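Local structure of ASCH domain (Vibrio cholerae TMA 21, 3S9X) at residues M6-Y17 / V81-I92. The protein is of unknown function but carries an ASCH domain of the PUA clan and possibly binds RNA. Sequence-based numbering, arbitrary orientation. Where two conformers were deposited one is given.
Sequences MEERSQLFLEQY and VVTNWDGKPICI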
loop_
_atom_site.group_PDB
_atom_site.type_symbol
_atom_site.label_atom_id
_atom_site.label_comp_id
_atom_site.label_asym_id
_atom_site.label_seq_id
_atom_site.Cartn_x
_atom_site.Cartn_y
_atom_site.Cartn_z
HETATM N N MSE A 6 -7.182 12.039 11.371
HETATM C CA MSE A 6 -7.423 11.516 10.026
HETATM C C MSE A 6 -8.459 12.454 9.374
HETATM O O MSE A 6 -9.433 12.896 9.934
HETATM C CB MSE A 6 -7.930 10.074 10.164
HETATM C CG MSE A 6 -8.166 9.417 8.808
HETATM SE SE MSE A 6 -8.741 7.582 8.980
HETATM C CE MSE A 6 -6.958 6.865 9.422
ATOM N N GLU A 7 -8.291 12.593 8.076
ATOM C CA GLU A 7 -9.225 13.377 7.242
ATOM C C GLU A 7 -10.632 12.820 7.429
ATOM O O GLU A 7 -10.826 11.590 7.478
ATOM C CB GLU A 7 -8.763 13.319 5.788
ATOM C CG GLU A 7 -9.418 14.329 4.867
ATOM C CD GLU A 7 -10.821 14.018 4.357
ATOM O OE1 GLU A 7 -11.173 12.850 4.399
ATOM O OE2 GLU A 7 -11.501 14.967 3.854
ATOM N N GLU A 8 -11.643 13.722 7.590
ATOM C CA GLU A 8 -12.935 13.314 8.067
ATOM C C GLU A 8 -13.635 12.258 7.300
ATOM O O GLU A 8 -14.304 11.394 7.867
ATOM C CB GLU A 8 -13.810 14.562 8.224
ATOM C CG GLU A 8 -15.187 14.219 8.907
ATOM C CD GLU A 8 -15.983 15.424 9.232
ATOM O OE1 GLU A 8 -16.504 16.060 8.335
ATOM O OE2 GLU A 8 -15.999 15.798 10.429
ATOM N N ARG A 9 -13.588 12.369 5.966
ATOM C CA ARG A 9 -14.303 11.368 5.171
ATOM C C ARG A 9 -13.757 9.961 5.463
ATOM O O ARG A 9 -14.520 8.987 5.620
ATOM C CB ARG A 9 -14.236 11.627 3.648
ATOM C CG ARG A 9 -14.884 12.936 3.190
ATOM C CD ARG A 9 -14.463 13.362 1.786
ATOM N NE ARG A 9 -13.096 13.827 1.744
ATOM C CZ ARG A 9 -12.358 13.878 0.643
ATOM N NH1 ARG A 9 -12.826 13.496 -0.569
ATOM N NH2 ARG A 9 -11.100 14.300 0.722
ATOM N N SER A 10 -12.417 9.831 5.525
ATOM C CA SER A 10 -11.810 8.578 5.813
ATOM C C SER A 10 -11.998 8.140 7.267
ATOM O O SER A 10 -12.240 6.956 7.563
ATOM C CB SER A 10 -10.327 8.617 5.513
ATOM O OG SER A 10 -10.121 8.515 4.119
ATOM N N GLN A 11 -11.961 9.097 8.227
ATOM C CA GLN A 11 -12.260 8.794 9.635
ATOM C C GLN A 11 -13.645 8.203 9.799
ATOM O O GLN A 11 -13.828 7.190 10.504
ATOM C CB GLN A 11 -12.099 10.076 10.482
ATOM C CG GLN A 11 -12.259 9.819 11.928
ATOM C CD GLN A 11 -11.693 10.902 12.827
ATOM O OE1 GLN A 11 -11.947 10.831 14.014
ATOM N NE2 GLN A 11 -10.912 11.868 12.274
ATOM N N LEU A 12 -14.655 8.810 9.173
ATOM C CA LEU A 12 -15.997 8.298 9.238
ATOM C C LEU A 12 -16.092 6.893 8.714
ATOM O O LEU A 12 -16.811 6.030 9.254
ATOM C CB LEU A 12 -17.021 9.254 8.597
ATOM C CG LEU A 12 -17.263 10.582 9.265
ATOM C CD1 LEU A 12 -18.013 11.499 8.319
ATOM C CD2 LEU A 12 -18.006 10.341 10.495
ATOM N N PHE A 13 -15.452 6.635 7.582
ATOM C CA PHE A 13 -15.501 5.323 6.931
ATOM C C PHE A 13 -14.867 4.287 7.824
ATOM O O PHE A 13 -15.384 3.164 7.987
ATOM C CB PHE A 13 -14.794 5.409 5.575
ATOM C CG PHE A 13 -15.064 4.289 4.590
ATOM C CD1 PHE A 13 -16.311 4.200 3.988
ATOM C CD2 PHE A 13 -14.072 3.462 4.191
ATOM C CE1 PHE A 13 -16.512 3.278 2.977
ATOM C CE2 PHE A 13 -14.278 2.563 3.159
ATOM C CZ PHE A 13 -15.496 2.449 2.572
ATOM N N LEU A 14 -13.695 4.619 8.376
ATOM C CA LEU A 14 -13.004 3.725 9.295
ATOM C C LEU A 14 -13.852 3.422 10.537
ATOM O O LEU A 14 -13.920 2.279 10.967
ATOM C CB LEU A 14 -11.709 4.355 9.714
ATOM C CG LEU A 14 -10.771 3.585 10.672
ATOM C CD1 LEU A 14 -10.484 2.108 10.274
ATOM C CD2 LEU A 14 -9.448 4.369 10.893
ATOM N N GLU A 15 -14.533 4.459 11.047
ATOM C CA GLU A 15 -15.421 4.231 12.202
ATOM C C GLU A 15 -16.551 3.309 11.841
ATOM O O GLU A 15 -16.992 2.510 12.677
ATOM C CB GLU A 15 -15.928 5.519 12.816
ATOM C CG GLU A 15 -14.897 6.303 13.489
ATOM C CD GLU A 15 -14.450 5.780 14.911
ATOM O OE1 GLU A 15 -13.918 6.663 15.680
ATOM O OE2 GLU A 15 -14.574 4.520 15.250
ATOM N N GLN A 16 -17.047 3.358 10.581
ATOM C CA GLN A 16 -18.067 2.413 10.161
ATOM C C GLN A 16 -17.537 1.004 10.230
ATOM O O GLN A 16 -18.241 0.083 10.703
ATOM C CB GLN A 16 -18.626 2.740 8.769
ATOM C CG GLN A 16 -19.449 3.981 8.711
ATOM C CD GLN A 16 -20.052 4.294 7.418
ATOM O OE1 GLN A 16 -21.305 4.529 7.288
ATOM N NE2 GLN A 16 -19.228 4.372 6.449
ATOM N N TYR A 17 -16.334 0.770 9.722
ATOM C CA TYR A 17 -15.774 -0.578 9.797
ATOM C C TYR A 17 -15.661 -1.017 11.280
ATOM O O TYR A 17 -16.009 -2.109 11.606
ATOM C CB TYR A 17 -14.412 -0.632 9.120
ATOM C CG TYR A 17 -13.679 -1.923 9.398
ATOM C CD1 TYR A 17 -14.255 -3.151 9.120
ATOM C CD2 TYR A 17 -12.436 -1.917 10.064
ATOM C CE1 TYR A 17 -13.617 -4.341 9.429
ATOM C CE2 TYR A 17 -11.802 -3.134 10.353
ATOM C CZ TYR A 17 -12.383 -4.356 10.024
ATOM O OH TYR A 17 -11.811 -5.560 10.337
ATOM N N VAL A 81 -7.328 3.057 5.134
ATOM C CA VAL A 81 -8.418 3.483 4.328
ATOM C C VAL A 81 -7.819 3.821 2.969
ATOM O O VAL A 81 -7.037 4.784 2.848
ATOM C CB VAL A 81 -9.232 4.677 4.916
ATOM C CG1 VAL A 81 -10.339 5.045 3.950
ATOM C CG2 VAL A 81 -9.699 4.352 6.350
ATOM N N VAL A 82 -8.205 3.057 1.969
ATOM C CA VAL A 82 -7.765 3.243 0.553
ATOM C C VAL A 82 -8.707 4.223 -0.079
ATOM O O VAL A 82 -9.889 3.936 -0.228
ATOM C CB VAL A 82 -7.709 1.909 -0.195
ATOM C CG1 VAL A 82 -7.272 2.134 -1.667
ATOM C CG2 VAL A 82 -6.858 0.879 0.562
ATOM N N THR A 83 -8.207 5.407 -0.404
ATOM C CA THR A 83 -9.014 6.401 -1.091
ATOM C C THR A 83 -8.660 6.429 -2.584
ATOM O O THR A 83 -7.616 5.882 -3.012
ATOM C CB THR A 83 -8.805 7.792 -0.517
ATOM O OG1 THR A 83 -7.568 8.334 -0.919
ATOM C CG2 THR A 83 -8.888 7.819 1.039
ATOM N N ASN A 84 -9.524 7.062 -3.352
ATOM C CA ASN A 84 -9.154 7.443 -4.670
ATOM C C ASN A 84 -8.322 8.708 -4.650
ATOM O O ASN A 84 -7.936 9.217 -3.607
ATOM C CB ASN A 84 -10.384 7.494 -5.596
ATOM C CG ASN A 84 -11.312 8.663 -5.327
ATOM O OD1 ASN A 84 -10.982 9.572 -4.544
ATOM N ND2 ASN A 84 -12.495 8.592 -5.946
ATOM N N TRP A 85 -7.959 9.208 -5.834
ATOM C CA TRP A 85 -7.119 10.382 -5.939
ATOM C C TRP A 85 -7.637 11.574 -5.160
ATOM O O TRP A 85 -6.824 12.350 -4.659
ATOM C CB TRP A 85 -6.950 10.706 -7.437
ATOM C CG TRP A 85 -6.093 11.891 -7.783
ATOM C CD1 TRP A 85 -6.533 13.083 -8.233
ATOM C CD2 TRP A 85 -4.669 11.993 -7.736
ATOM N NE1 TRP A 85 -5.456 13.921 -8.546
ATOM C CE2 TRP A 85 -4.308 13.247 -8.243
ATOM C CE3 TRP A 85 -3.645 11.095 -7.343
ATOM C CZ2 TRP A 85 -3.008 13.664 -8.345
ATOM C CZ3 TRP A 85 -2.307 11.540 -7.480
ATOM C CH2 TRP A 85 -2.028 12.787 -8.021
ATOM N N ASP A 86 -8.946 11.700 -5.190
ATOM C CA ASP A 86 -9.655 12.781 -4.573
ATOM C C ASP A 86 -10.077 12.586 -3.112
ATOM O O ASP A 86 -10.801 13.426 -2.587
ATOM C CB ASP A 86 -10.822 13.145 -5.462
ATOM C CG ASP A 86 -10.331 13.967 -6.667
ATOM O OD1 ASP A 86 -9.827 15.120 -6.417
ATOM O OD2 ASP A 86 -10.555 13.546 -7.800
ATOM N N GLY A 87 -9.515 11.540 -2.531
ATOM C CA GLY A 87 -9.728 11.309 -1.120
ATOM C C GLY A 87 -11.032 10.616 -0.740
ATOM O O GLY A 87 -11.336 10.518 0.452
ATOM N N LYS A 88 -11.847 10.229 -1.684
ATOM C CA LYS A 88 -13.051 9.490 -1.430
ATOM C C LYS A 88 -12.678 8.099 -0.947
ATOM O O LYS A 88 -11.972 7.403 -1.645
ATOM C CB LYS A 88 -13.949 9.392 -2.652
ATOM C CG LYS A 88 -15.253 8.686 -2.342
ATOM C CD LYS A 88 -16.101 8.475 -3.635
ATOM C CE LYS A 88 -17.361 7.644 -3.403
ATOM N NZ LYS A 88 -18.103 8.084 -2.144
ATOM N N PRO A 89 -13.159 7.680 0.214
ATOM C CA PRO A 89 -12.856 6.266 0.658
ATOM C C PRO A 89 -13.450 5.239 -0.307
ATOM O O PRO A 89 -14.657 5.374 -0.634
ATOM C CB PRO A 89 -13.460 6.213 2.047
ATOM C CG PRO A 89 -13.449 7.658 2.542
ATOM C CD PRO A 89 -13.822 8.462 1.272
ATOM N N ILE A 90 -12.634 4.263 -0.698
ATOM C CA ILE A 90 -13.129 3.202 -1.594
ATOM C C ILE A 90 -13.208 1.864 -0.794
ATOM O O ILE A 90 -14.188 1.136 -0.890
ATOM C CB ILE A 90 -12.177 3.046 -2.773
ATOM C CG1 ILE A 90 -12.116 4.364 -3.633
ATOM C CG2 ILE A 90 -12.571 1.793 -3.605
ATOM C CD1 ILE A 90 -13.443 4.869 -4.096
ATOM N N CYS A 91 -12.191 1.546 -0.008
ATOM C CA CYS A 91 -12.193 0.315 0.780
ATOM C C CYS A 91 -11.180 0.489 1.930
ATOM O O CYS A 91 -10.492 1.463 2.011
ATOM C CB CYS A 91 -11.941 -0.907 -0.076
ATOM S SG CYS A 91 -10.320 -0.973 -0.825
ATOM N N ILE A 92 -11.175 -0.512 2.812
ATOM C CA ILE A 92 -10.215 -0.552 3.886
ATOM C C ILE A 92 -9.434 -1.886 3.745
ATOM O O ILE A 92 -10.078 -2.939 3.616
ATOM C CB ILE A 92 -10.836 -0.436 5.309
ATOM C CG1 ILE A 92 -11.720 0.796 5.368
ATOM C CG2 ILE A 92 -9.756 -0.412 6.397
ATOM C CD1 ILE A 92 -12.412 1.063 6.697
HETATM O O HOH W 1 -10.139 10.977 2.860
#
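Pro89 lays its CB over one face of the Phe13 ring, 3.7 Å from the centroid and 20° off the normal, a CH-pi contact displaced toward the rim. Cys91 CA meets the same ring at its edge, and Ile92 CG1 approaches obliquely, 3.7 Å from Phe13 CD2. With CG anti to the backbone N (chi1 -163°), Phe13 reaches from helix 8-17 across to strand 89-92. Further along, Ile92 CD1 packs 3.6 Å from Tyr17 CB and beside Leu14, whose side chain crosses that of Ile92 at about a right angle. Val81 splits its methyls, CG1 against Ser10 and Phe13, CG2 against Leu14 and, more distantly, the selenium of Met6. The helix thus lies on one face of a hairpin in the mixed sheet of this PUA-like fold, while Val82 and Cys91 turn to helix 41-52. A classic beta bulge, Ile90 and Cys91 both facing Val82, follows the type I turn Asn84-Gly87. At that turn Arg9 NH1 donates to Asp86 O (2.9 Å, 165°) in the guanidinium plane, and Gly87 O sits over one guanidinium face. Glu7 positions the arginine through a salt bridge from OE2 to Arg9 NE (2.9 Å), while its OE1 caps the helix by weak bonds from Arg9 N and Ser10 N. One water accepts a hydrogen bond from Ser10 OG and donates to Glu7 OE1 and to Gly87 O (2.7 Å), tying cap to turn.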